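Local coordinates for EscN (Escherichia coli O127:H6, PDB 2OBL), which is a type III secretion system protein with a P-loop-type nucleotide-binding domain of the ATP synthase alpha/beta family and a helical C-terminal domain, at residues 279-284 with 340-345; 285-290 with 312-317; 60-65 with 257-262; 65-70 with 271-276; 243-248 with 261-266. The protein carries 1 engineered substitution. All blocks are in the same frame, centred on the assembly; numbering follows the deposited sequence.

Contact 1. Residues 279-284 with 340-345; sequences RAAAEC and ESLFKV
Leu342 lays its branched end over the flank of helix 275-290, with CG 3.9 Å from Ala280 CB. Its two methyls divide the work: CD2 reaches the backbone at Ala281 N, while CD1 rests against Cys284 CB, 3.9 Å away. With CG anti to the backbone N (chi1 173°), the side chain of Leu342 is carried straight across to the opposing helix.

Ala280 has a second apolar neighbour in Phe343. Ala280 CB stands 4.2 Å from the centroid of the Phe343 ring, only 7° off the ring normal, a CH-pi contact centred on the face. One turn on, Cys284 SG meets Val345 CG2 at 3.9 Å. No hydrogen bond joins the two segments, whose axes pass 9.2 Å apart at 49°. Beside this apolar seam, Arg279 NH2 makes a salt bridge to Glu283 OE1 at 2.8 Å, nearly in the guanidinium plane.

Leu65 of helix 60-65 packs against Ala281, Cys284 and Leu342, and Phe324 of helix 318-325 lies against Leu342 and Val345, so the pair sits where the C-terminal helices pack against helix 60-65 of the nucleotide-binding domain.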
# COMPACT_ATOMS: atom_id res chain seq x y z
N ARG A 279 3.15 23.37 -1.16
CA ARG A 279 2.68 24.36 -2.13
C ARG A 279 2.91 23.90 -3.57
O ARG A 279 2.02 24.03 -4.41
CB ARG A 279 3.37 25.72 -1.94
CG ARG A 279 2.81 26.80 -2.88
CD ARG A 279 3.88 27.74 -3.45
NE ARG A 279 4.84 27.06 -4.33
CZ ARG A 279 4.61 26.67 -5.59
NH1 ARG A 279 5.57 26.07 -6.29
NH2 ARG A 279 3.42 26.88 -6.16
N ALA A 280 4.10 23.38 -3.84
CA ALA A 280 4.40 22.86 -5.18
C ALA A 280 3.48 21.70 -5.53
O ALA A 280 2.99 21.61 -6.65
CB ALA A 280 5.85 22.42 -5.28
N ALA A 281 3.26 20.80 -4.57
CA ALA A 281 2.36 19.66 -4.80
C ALA A 281 0.94 20.13 -5.09
O ALA A 281 0.25 19.57 -5.95
CB ALA A 281 2.35 18.73 -3.60
N ALA A 282 0.49 21.15 -4.38
CA ALA A 282 -0.87 21.66 -4.56
C ALA A 282 -1.05 22.24 -5.96
O ALA A 282 -2.08 22.03 -6.60
CB ALA A 282 -1.20 22.70 -3.50
N GLU A 283 -0.04 22.98 -6.42
CA GLU A 283 -0.07 23.52 -7.76
C GLU A 283 -0.04 22.40 -8.81
O GLU A 283 -0.80 22.43 -9.77
CB GLU A 283 1.07 24.52 -7.99
CG GLU A 283 1.20 24.93 -9.46
CD GLU A 283 1.90 26.25 -9.66
OE1 GLU A 283 2.76 26.62 -8.84
OE2 GLU A 283 1.58 26.93 -10.67
N CYS A 284 0.83 21.41 -8.60
CA CYS A 284 0.93 20.29 -9.54
C CYS A 284 -0.42 19.59 -9.66
O CYS A 284 -0.86 19.27 -10.76
CB CYS A 284 2.02 19.29 -9.14
SG CYS A 284 2.38 18.06 -10.43
N GLU A 340 13.18 17.95 -6.13
CA GLU A 340 13.74 18.89 -7.10
C GLU A 340 12.94 18.85 -8.41
O GLU A 340 12.69 19.89 -9.03
CB GLU A 340 15.23 18.60 -7.35
CG GLU A 340 16.11 18.92 -6.14
CD GLU A 340 17.59 18.76 -6.41
OE1 GLU A 340 17.96 18.36 -7.54
OE2 GLU A 340 18.40 19.05 -5.50
N SER A 341 12.54 17.65 -8.82
CA SER A 341 11.78 17.48 -10.05
C SER A 341 10.38 18.08 -9.96
O SER A 341 9.88 18.65 -10.93
CB SER A 341 11.71 15.99 -10.43
OG SER A 341 13.00 15.51 -10.76
N LEU A 342 9.75 17.95 -8.80
CA LEU A 342 8.43 18.54 -8.56
C LEU A 342 8.44 20.06 -8.76
O LEU A 342 7.57 20.62 -9.43
CB LEU A 342 7.95 18.21 -7.15
CG LEU A 342 6.65 18.89 -6.69
CD1 LEU A 342 5.47 18.47 -7.57
CD2 LEU A 342 6.38 18.53 -5.24
N PHE A 343 9.42 20.73 -8.17
CA PHE A 343 9.52 22.18 -8.31
C PHE A 343 9.66 22.58 -9.78
O PHE A 343 9.07 23.57 -10.22
CB PHE A 343 10.67 22.72 -7.47
CG PHE A 343 10.33 22.87 -6.02
CD1 PHE A 343 10.13 24.12 -5.47
CD2 PHE A 343 10.21 21.77 -5.21
CE1 PHE A 343 9.82 24.26 -4.12
CE2 PHE A 343 9.89 21.90 -3.87
CZ PHE A 343 9.70 23.14 -3.33
N LYS A 344 10.42 21.79 -10.53
CA LYS A 344 10.60 22.02 -11.96
C LYS A 344 9.29 21.92 -12.77
O LYS A 344 9.08 22.69 -13.70
CB LYS A 344 11.65 21.07 -12.54
CG LYS A 344 13.09 21.34 -12.06
CD LYS A 344 13.46 22.81 -12.14
CE LYS A 344 14.93 23.03 -11.74
NZ LYS A 344 15.24 22.26 -10.51
N VAL A 345 8.41 20.99 -12.41
CA VAL A 345 7.17 20.80 -13.18
C VAL A 345 6.10 21.87 -12.92
O VAL A 345 5.18 22.03 -13.71
CB VAL A 345 6.55 19.37 -13.01
CG1 VAL A 345 7.58 18.29 -13.27
CG2 VAL A 345 5.93 19.20 -11.62

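Contact 2. Residues 285-290 with 312-317; sequences KKLIAT and DKAIKN
Thr290, whose OG1 lies 3.6 Å from Ala314 CB, also works on a flat group of its own helix: its N and its OG1 bond to Lys286 O from opposite faces of that carbonyl. The hydroxyl bond measures 3.0 Å from Thr290 OG1 to Lys286 O and is tilted 29° from the carbonyl plane. The torsion that sets OG1 between the backbone N and the carbonyl carbon (chi1 61°) folds it back toward the preceding turn.

Ala314 CB sits in the notch beside it, 3.6 Å from Leu287 O. Here segments of helices 275-290 and 309-316 cross at 91°, a steep crossing within the helical C-terminal domain, and the small alanine lets Leu287 CA and Ala314 CA approach to 4.9 Å.

Leu287 supplies the main apolar surface. Its CD2 lies 3.8 Å from Ala314 N, and the CB, CG and CD carbons of the extended Lys313 pass beside Leu287 CD2, CB nearest at 3.9 Å, the two side chains crossing obliquely. Leu287 CD1 faces the side chain of Asn317. The far end of Lys313 turns to other partners, Glu283 in a salt bridge and Val346 O in a hydrogen bond. Ile321 of helix 318-325 packs against Leu287 and Ile288.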
# COMPACT_ATOMS: atom_id res chain seq x y z
N LYS A 285 -1.08 19.38 -8.53
CA LYS A 285 -2.39 18.73 -8.53
C LYS A 285 -3.42 19.55 -9.31
O LYS A 285 -4.20 19.01 -10.10
CB LYS A 285 -2.88 18.51 -7.10
CG LYS A 285 -2.24 17.31 -6.41
CD LYS A 285 -2.70 17.23 -4.97
CE LYS A 285 -1.51 17.09 -4.06
NZ LYS A 285 -1.87 17.35 -2.63
N LYS A 286 -3.40 20.86 -9.10
CA LYS A 286 -4.32 21.75 -9.80
C LYS A 286 -4.03 21.72 -11.29
O LYS A 286 -4.95 21.70 -12.12
CB LYS A 286 -4.23 23.16 -9.24
CG LYS A 286 -5.01 23.34 -7.94
CD LYS A 286 -4.43 24.45 -7.06
CE LYS A 286 -5.12 24.49 -5.70
NZ LYS A 286 -4.64 25.62 -4.84
N LEU A 287 -2.74 21.70 -11.64
CA LEU A 287 -2.36 21.65 -13.04
C LEU A 287 -2.84 20.37 -13.70
O LEU A 287 -3.38 20.39 -14.81
CB LEU A 287 -0.85 21.84 -13.22
CG LEU A 287 -0.32 23.25 -12.92
CD1 LEU A 287 1.17 23.30 -13.12
CD2 LEU A 287 -1.01 24.30 -13.79
N ILE A 288 -2.63 19.24 -13.01
CA ILE A 288 -3.14 17.95 -13.48
C ILE A 288 -4.65 17.97 -13.69
O ILE A 288 -5.15 17.47 -14.70
CB ILE A 288 -2.78 16.82 -12.49
CG1 ILE A 288 -1.28 16.55 -12.51
CG2 ILE A 288 -3.56 15.54 -12.83
CD1 ILE A 288 -0.81 15.59 -11.41
N ALA A 289 -5.37 18.56 -12.74
CA ALA A 289 -6.84 18.60 -12.81
C ALA A 289 -7.35 19.51 -13.94
O ALA A 289 -8.38 19.22 -14.55
CB ALA A 289 -7.42 19.05 -11.48
N THR A 290 -6.63 20.59 -14.21
CA THR A 290 -7.11 21.59 -15.17
C THR A 290 -6.71 21.30 -16.62
O THR A 290 -7.23 21.92 -17.54
CB THR A 290 -6.67 23.03 -14.77
OG1 THR A 290 -5.24 23.12 -14.76
CG2 THR A 290 -7.22 23.40 -13.40
N ASP A 312 -3.56 27.64 -19.18
CA ASP A 312 -2.43 27.84 -20.08
C ASP A 312 -1.16 27.16 -19.56
O ASP A 312 -0.42 26.55 -20.33
CB ASP A 312 -2.17 29.34 -20.29
CG ASP A 312 -3.37 30.06 -20.89
OD1 ASP A 312 -4.17 29.40 -21.59
OD2 ASP A 312 -3.51 31.28 -20.66
N LYS A 313 -0.93 27.28 -18.26
CA LYS A 313 0.22 26.66 -17.62
C LYS A 313 0.15 25.14 -17.68
O LYS A 313 1.16 24.46 -17.87
CB LYS A 313 0.32 27.11 -16.17
CG LYS A 313 1.65 26.81 -15.52
CD LYS A 313 1.73 27.41 -14.14
CE LYS A 313 3.12 27.27 -13.57
NZ LYS A 313 3.20 27.85 -12.20
N ALA A 314 -1.06 24.61 -17.54
CA ALA A 314 -1.30 23.17 -17.56
C ALA A 314 -0.85 22.52 -18.87
O ALA A 314 -0.28 21.43 -18.87
CB ALA A 314 -2.77 22.87 -17.31
N ILE A 315 -1.11 23.20 -19.98
CA ILE A 315 -0.72 22.69 -21.29
C ILE A 315 0.78 22.82 -21.46
O ILE A 315 1.46 21.89 -21.93
CB ILE A 315 -1.41 23.46 -22.44
CG1 ILE A 315 -2.89 23.69 -22.13
CG2 ILE A 315 -1.22 22.73 -23.76
CD1 ILE A 315 -3.75 22.43 -22.19
N LYS A 316 1.30 23.97 -21.07
CA LYS A 316 2.72 24.26 -21.15
C LYS A 316 3.53 23.26 -20.33
O LYS A 316 4.64 22.88 -20.72
CB LYS A 316 2.98 25.68 -20.66
CG LYS A 316 4.41 26.17 -20.82
CD LYS A 316 4.61 27.45 -20.04
CE LYS A 316 3.43 28.40 -20.21
NZ LYS A 316 3.50 29.53 -19.25
N ASN A 317 2.98 22.84 -19.20
CA ASN A 317 3.71 21.97 -18.27
C ASN A 317 3.34 20.49 -18.37
O ASN A 317 3.89 19.66 -17.64
CB ASN A 317 3.54 22.47 -16.83
CG ASN A 317 4.35 23.73 -16.54
OD1 ASN A 317 4.44 24.18 -15.40
ND2 ASN A 317 4.96 24.29 -17.58

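Contact 3. Residues 60-65 with 257-262; sequences RAIDGL and PAIDIG
Ile62 and Ile259 form the tightest point of this contact, where Ile62 CG1 lies 3.8 Å from Ile259 CD1 and the two side chains cross at about a right angle. The same CD1 of Ile259 also reaches Ala61 CB, at 4.1 Å, and so fills the corner between neighbouring residues of helix 60-65. CG1 of Ile259 is anti to the carbonyl carbon (chi1 -59°), which sends the longer branch of the side chain toward the helix.

A second close packing point follows one turn later. Leu65 CD1 stands 4.0 Å from Ile261 CD1, again in a near right-angled crossing, and Ile261 CD1 reaches back to Ala61 CB at 4.3 Å, so that Ala61 lies between the two isoleucines. The loose side is that of the loop: Asp260 is partly exposed and Gly262 exposed, both far from the helix.

The loop is shaped by a cis peptide bond before Pro257 and an inverse gamma turn centred on Ala258. Backbone bonds pair Ala258 with Thr247 and Asp260 with Val245, at and just beyond strand 242-245. Ile325 of helix 318-325 touches both Ala61 and Leu65. With no hydrogen bond across, helix and loop are joined purely by apolar branches, so fit rather than bond direction sets their relative position.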
# COMPACT_ATOMS: atom_id res chain seq x y z
N ARG A 60 7.51 8.56 -7.54
CA ARG A 60 7.45 10.02 -7.65
C ARG A 60 6.08 10.61 -7.39
O ARG A 60 5.95 11.59 -6.67
CB ARG A 60 7.94 10.50 -9.02
CG ARG A 60 9.44 10.36 -9.20
CD ARG A 60 9.92 11.15 -10.42
NE ARG A 60 9.31 10.65 -11.65
CZ ARG A 60 9.92 9.84 -12.52
NH1 ARG A 60 11.16 9.44 -12.30
NH2 ARG A 60 9.27 9.43 -13.61
N ALA A 61 5.04 10.01 -7.95
CA ALA A 61 3.71 10.56 -7.82
C ALA A 61 3.31 10.62 -6.34
O ALA A 61 2.71 11.60 -5.90
CB ALA A 61 2.72 9.74 -8.59
N ILE A 62 3.66 9.58 -5.59
CA ILE A 62 3.26 9.50 -4.18
C ILE A 62 4.18 10.32 -3.29
O ILE A 62 3.72 11.18 -2.53
CB ILE A 62 3.21 8.03 -3.68
CG1 ILE A 62 2.20 7.23 -4.51
CG2 ILE A 62 2.81 7.98 -2.19
CD1 ILE A 62 2.27 5.71 -4.27
N ASP A 63 5.48 10.09 -3.39
CA ASP A 63 6.46 10.85 -2.61
C ASP A 63 6.33 12.36 -2.86
O ASP A 63 6.51 13.18 -1.94
CB ASP A 63 7.88 10.41 -2.95
CG ASP A 63 8.17 8.95 -2.58
OD1 ASP A 63 7.44 8.36 -1.75
OD2 ASP A 63 9.15 8.40 -3.11
N GLY A 64 6.03 12.71 -4.10
CA GLY A 64 5.92 14.12 -4.48
C GLY A 64 4.60 14.77 -4.09
O GLY A 64 4.59 15.87 -3.52
N LEU A 65 3.49 14.10 -4.39
CA LEU A 65 2.16 14.73 -4.29
C LEU A 65 1.27 14.21 -3.19
O LEU A 65 0.24 14.82 -2.89
CB LEU A 65 1.41 14.57 -5.62
CG LEU A 65 2.13 15.01 -6.88
CD1 LEU A 65 1.26 14.71 -8.09
CD2 LEU A 65 2.45 16.51 -6.80
N PRO A 257 2.56 4.52 -12.90
CA PRO A 257 1.45 3.96 -12.10
C PRO A 257 0.12 4.66 -12.40
O PRO A 257 0.11 5.87 -12.58
CB PRO A 257 1.87 4.27 -10.66
CG PRO A 257 3.38 4.34 -10.73
CD PRO A 257 3.65 5.02 -12.04
N ALA A 258 -0.99 3.91 -12.41
CA ALA A 258 -2.28 4.44 -12.86
C ALA A 258 -3.01 5.17 -11.73
O ALA A 258 -4.21 4.96 -11.53
CB ALA A 258 -3.14 3.33 -13.44
N ILE A 259 -2.28 6.02 -11.03
CA ILE A 259 -2.81 6.68 -9.85
C ILE A 259 -3.63 7.92 -10.24
O ILE A 259 -3.12 8.84 -10.87
CB ILE A 259 -1.68 7.12 -8.89
CG1 ILE A 259 -0.85 5.92 -8.43
CG2 ILE A 259 -2.28 7.87 -7.73
CD1 ILE A 259 0.51 6.33 -7.78
N ASP A 260 -4.89 7.93 -9.84
CA ASP A 260 -5.70 9.13 -10.03
C ASP A 260 -5.42 10.06 -8.87
O ASP A 260 -5.84 9.80 -7.74
CB ASP A 260 -7.18 8.76 -10.08
CG ASP A 260 -8.07 9.95 -10.43
OD1 ASP A 260 -8.00 10.98 -9.73
OD2 ASP A 260 -8.84 9.85 -11.41
N ILE A 261 -4.71 11.14 -9.13
CA ILE A 261 -4.28 12.02 -8.04
C ILE A 261 -5.47 12.65 -7.29
O ILE A 261 -5.44 12.78 -6.07
CB ILE A 261 -3.30 13.10 -8.56
CG1 ILE A 261 -2.14 12.44 -9.32
CG2 ILE A 261 -2.80 14.00 -7.41
CD1 ILE A 261 -1.18 11.61 -8.47
N GLY A 262 -6.51 13.03 -8.04
CA GLY A 262 -7.65 13.74 -7.45
C GLY A 262 -8.49 12.87 -6.54
O GLY A 262 -9.22 13.38 -5.68

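Contact 4. Residues 65-70 with 271-276; sequences LLTCGI and NVVTSE
Thr67 OG1 is hydrogen-bonded to Asp63 O in the last turn of helix 60-65, and also meets a methyl, Val273 CG1, at 3.4 Å. The ends of Thr67 and Val273 meet head-on, and CB of the threonine also comes within 3.7 Å of Val273 CG1. Because OG1 is anti to the carbonyl carbon (chi1 -40°), the hydroxyl can look back to the helix while CG2 is left to face the valines.

The side chain of Val272 runs antiparallel alongside that of Thr67. Its CG2 lies 4.0 Å from Thr67 CG2 and 3.8 Å from Cys68 O, and its CG1 comes within 4.2 Å of Gly69 CA, where the absence of a side chain lets the branch settle against the backbone.

Farther along, Ser275 OG donates to Glu276 OE2 at 2.9 Å, meeting the carboxylate from above its plane, 41° out of it. Tyr335 of helix 335-345 touches both Thr67 and Val273, and Thr67 O is bonded by Ser266 OG.

Thr274 is the N-cap of helix 275-290, its OG1 taking the N-H of His277; the valines before this cap pack on Thr67 and the weakly bonded strand 68-69, joining the start of the C-terminal helices to the region after helix 60-65.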
# COMPACT_ATOMS: atom_id res chain seq x y z
N LEU A 65 3.49 14.10 -4.39
CA LEU A 65 2.16 14.73 -4.29
C LEU A 65 1.27 14.21 -3.19
O LEU A 65 0.24 14.82 -2.89
CB LEU A 65 1.41 14.57 -5.62
CG LEU A 65 2.13 15.01 -6.88
CD1 LEU A 65 1.26 14.71 -8.09
CD2 LEU A 65 2.45 16.51 -6.80
N LEU A 66 1.62 13.05 -2.62
CA LEU A 66 0.73 12.38 -1.67
C LEU A 66 1.58 11.73 -0.58
O LEU A 66 1.38 10.57 -0.23
CB LEU A 66 -0.07 11.29 -2.38
CG LEU A 66 -0.92 11.70 -3.58
CD1 LEU A 66 -1.19 10.52 -4.56
CD2 LEU A 66 -2.22 12.29 -3.06
N THR A 67 2.54 12.49 -0.08
CA THR A 67 3.63 11.94 0.72
C THR A 67 3.18 11.14 1.93
O THR A 67 2.35 11.60 2.73
CB THR A 67 4.59 13.03 1.18
OG1 THR A 67 4.79 13.97 0.11
CG2 THR A 67 5.91 12.43 1.61
N CYS A 68 3.73 9.94 2.05
CA CYS A 68 3.41 9.03 3.15
C CYS A 68 4.24 9.39 4.37
O CYS A 68 5.28 10.03 4.24
CB CYS A 68 3.72 7.59 2.78
SG CYS A 68 2.76 6.93 1.43
N GLY A 69 3.80 8.93 5.54
CA GLY A 69 4.52 9.17 6.78
C GLY A 69 4.86 7.89 7.52
O GLY A 69 4.17 6.88 7.39
N ILE A 70 5.93 7.93 8.31
CA ILE A 70 6.31 6.76 9.10
C ILE A 70 5.22 6.44 10.12
O ILE A 70 4.84 7.30 10.94
CB ILE A 70 7.67 6.97 9.80
CG1 ILE A 70 8.78 7.18 8.75
CG2 ILE A 70 8.01 5.78 10.68
CD1 ILE A 70 10.18 7.38 9.37
N ASN A 271 2.03 17.29 7.43
CA ASN A 271 2.82 17.15 8.65
C ASN A 271 4.22 16.60 8.44
O ASN A 271 5.03 16.58 9.37
CB ASN A 271 2.09 16.25 9.65
CG ASN A 271 0.83 16.86 10.20
OD1 ASN A 271 -0.15 16.16 10.49
ND2 ASN A 271 0.85 18.19 10.36
N VAL A 272 4.52 16.13 7.23
CA VAL A 272 5.80 15.47 6.98
C VAL A 272 6.62 16.10 5.85
O VAL A 272 7.74 15.66 5.58
CB VAL A 272 5.64 13.94 6.70
CG1 VAL A 272 4.80 13.27 7.77
CG2 VAL A 272 5.02 13.71 5.32
N VAL A 273 6.05 17.10 5.18
CA VAL A 273 6.77 17.85 4.14
C VAL A 273 6.87 19.34 4.47
O VAL A 273 6.11 19.88 5.28
CB VAL A 273 6.13 17.68 2.74
CG1 VAL A 273 5.93 16.19 2.43
CG2 VAL A 273 4.81 18.44 2.66
N THR A 274 7.82 20.02 3.83
CA THR A 274 7.97 21.45 4.02
C THR A 274 6.77 22.21 3.45
O THR A 274 6.06 21.70 2.60
CB THR A 274 9.26 21.97 3.37
OG1 THR A 274 9.15 21.85 1.94
CG2 THR A 274 10.46 21.17 3.85
N SER A 275 6.57 23.45 3.90
CA SER A 275 5.44 24.20 3.37
C SER A 275 5.61 24.41 1.86
O SER A 275 4.65 24.35 1.10
CB SER A 275 5.25 25.52 4.12
OG SER A 275 6.23 26.45 3.75
N GLU A 276 6.86 24.63 1.43
CA GLU A 276 7.14 24.84 0.02
C GLU A 276 6.85 23.59 -0.81
O GLU A 276 6.32 23.68 -1.91
CB GLU A 276 8.59 25.31 -0.18
CG GLU A 276 9.10 26.23 0.93
CD GLU A 276 9.47 25.45 2.19
OE1 GLU A 276 10.18 24.44 2.07
OE2 GLU A 276 9.05 25.84 3.30

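Contact 5. Residues 243-248 with 261-266; sequences HIVLTR and IGLSAS
His243 and Ala265 are an antiparallel hydrogen-bonded pair, by which the short strand 265-266 is added beside strand 242-245 of the mainly parallel sheet in the P-loop-type domain. Both backbone groups of each residue are used: His243 N donates to Ala265 O at 2.9 Å, and Ala265 N returns the bond to His243 O, also 2.9 Å, in the plane of that carbonyl.

Two residues on from His243, the backbone finds a side-chain acceptor instead. Val245 N donates to Ser264 OG at 2.9 Å and 164°, while this hydroxyl in turn is bonded to Asp260 O, so it is gripped by two partners. Within the turn, Ser264 N is satisfied by Ile261 O at 3.1 Å. Beyond the strand, Thr247 OG1 caps Leu250 N at the start of helix 248-251.

Apolar groups cover one flank, with Val245 CB 4.0 Å from Leu263 CB. On its other side, strand 242-245 pairs in parallel with strand 73-78, which leads toward a probable P-loop. The chi1 of 59° folds the His243 imidazole over the bridge: Ala265 N lies 3.8 Å above the centre of one ring face, and Ala265 CB approaches His243 CE1 at 3.5 Å.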
# COMPACT_ATOMS: atom_id res chain seq x y z
N HIS A 243 -4.91 7.19 1.13
CA HIS A 243 -5.39 6.23 0.17
C HIS A 243 -4.92 6.60 -1.23
O HIS A 243 -4.92 7.78 -1.63
CB HIS A 243 -6.93 6.10 0.24
CG HIS A 243 -7.65 7.38 -0.01
ND1 HIS A 243 -7.78 8.37 0.95
CD2 HIS A 243 -8.26 7.86 -1.12
CE1 HIS A 243 -8.43 9.39 0.43
NE2 HIS A 243 -8.74 9.11 -0.82
N ILE A 244 -4.51 5.58 -1.96
CA ILE A 244 -4.02 5.73 -3.31
C ILE A 244 -4.99 4.97 -4.20
O ILE A 244 -5.23 3.78 -3.99
CB ILE A 244 -2.64 5.08 -3.45
CG1 ILE A 244 -1.63 5.75 -2.51
CG2 ILE A 244 -2.15 5.11 -4.89
CD1 ILE A 244 -1.50 7.24 -2.74
N VAL A 245 -5.52 5.63 -5.21
CA VAL A 245 -6.54 5.00 -6.05
C VAL A 245 -6.03 4.82 -7.47
O VAL A 245 -5.60 5.79 -8.11
CB VAL A 245 -7.81 5.85 -6.09
CG1 VAL A 245 -8.83 5.24 -7.06
CG2 VAL A 245 -8.38 5.98 -4.67
N LEU A 246 -6.09 3.58 -7.97
CA LEU A 246 -5.69 3.30 -9.35
C LEU A 246 -6.95 3.15 -10.19
O LEU A 246 -7.94 2.60 -9.71
CB LEU A 246 -4.89 2.00 -9.43
CG LEU A 246 -3.75 1.84 -8.44
CD1 LEU A 246 -2.89 0.60 -8.79
CD2 LEU A 246 -2.90 3.10 -8.43
N THR A 247 -6.90 3.61 -11.43
CA THR A 247 -8.09 3.58 -12.27
C THR A 247 -7.87 2.91 -13.60
O THR A 247 -6.78 3.00 -14.19
CB THR A 247 -8.64 5.00 -12.55
OG1 THR A 247 -7.67 5.75 -13.30
CG2 THR A 247 -8.97 5.72 -11.24
N ARG A 248 -8.91 2.23 -14.08
CA ARG A 248 -8.91 1.65 -15.42
C ARG A 248 -8.69 2.73 -16.47
O ARG A 248 -7.99 2.51 -17.47
CB ARG A 248 -10.23 0.90 -15.67
CG ARG A 248 -10.28 0.15 -16.99
CD ARG A 248 -11.19 -1.07 -16.90
NE ARG A 248 -10.57 -2.12 -16.09
CZ ARG A 248 -11.00 -2.48 -14.88
NH1 ARG A 248 -12.06 -1.88 -14.35
NH2 ARG A 248 -10.37 -3.44 -14.21
N ILE A 261 -4.71 11.14 -9.13
CA ILE A 261 -4.28 12.02 -8.04
C ILE A 261 -5.47 12.65 -7.29
O ILE A 261 -5.44 12.78 -6.07
CB ILE A 261 -3.30 13.10 -8.56
CG1 ILE A 261 -2.14 12.44 -9.32
CG2 ILE A 261 -2.80 14.00 -7.41
CD1 ILE A 261 -1.18 11.61 -8.47
N GLY A 262 -6.51 13.03 -8.04
CA GLY A 262 -7.65 13.74 -7.45
C GLY A 262 -8.49 12.87 -6.54
O GLY A 262 -9.22 13.38 -5.68
N LEU A 263 -8.39 11.55 -6.71
CA LEU A 263 -9.14 10.59 -5.88
C LEU A 263 -8.29 10.04 -4.74
O LEU A 263 -8.75 9.25 -3.92
CB LEU A 263 -9.61 9.42 -6.72
CG LEU A 263 -10.68 9.75 -7.74
CD1 LEU A 263 -10.95 8.53 -8.61
CD2 LEU A 263 -11.94 10.19 -7.00
N SER A 264 -7.03 10.46 -4.71
CA SER A 264 -6.09 9.93 -3.74
C SER A 264 -5.85 11.00 -2.70
O SER A 264 -6.15 12.17 -2.95
CB SER A 264 -4.77 9.51 -4.40
OG SER A 264 -4.98 8.47 -5.36
N ALA A 265 -5.32 10.61 -1.55
CA ALA A 265 -5.00 11.60 -0.52
C ALA A 265 -4.01 11.06 0.49
O ALA A 265 -3.89 9.86 0.68
CB ALA A 265 -6.28 12.08 0.19
N SER A 266 -3.27 11.97 1.12
CA SER A 266 -2.50 11.61 2.29
C SER A 266 -2.88 12.55 3.40
O SER A 266 -2.63 13.76 3.29
CB SER A 266 -1.00 11.77 2.02
OG SER A 266 -0.31 11.60 3.24

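Overall arrangement
From the N terminus, helix 60-65 opens contact 3 and the turn after it opens contact 4, the two sharing Leu65. Contact 3 closes at 257-262 and contact 4 at 271-276, so their loops cross. Contact 5 opens at 243-248, closes on 261-266, and nests inside contact 4; its second segment overlaps that of contact 3 at Ile261 and Gly262. Helix 275-290 then opens contact 1, which closes near the C terminus and encloses contact 2. Contacts 3 and 5 tie helix 60-65 and the sheet to one loop, contact 4 bridges to the C-terminal domain, and contacts 1 and 2 fold that domain's helices together, with Leu65 touching segments of both.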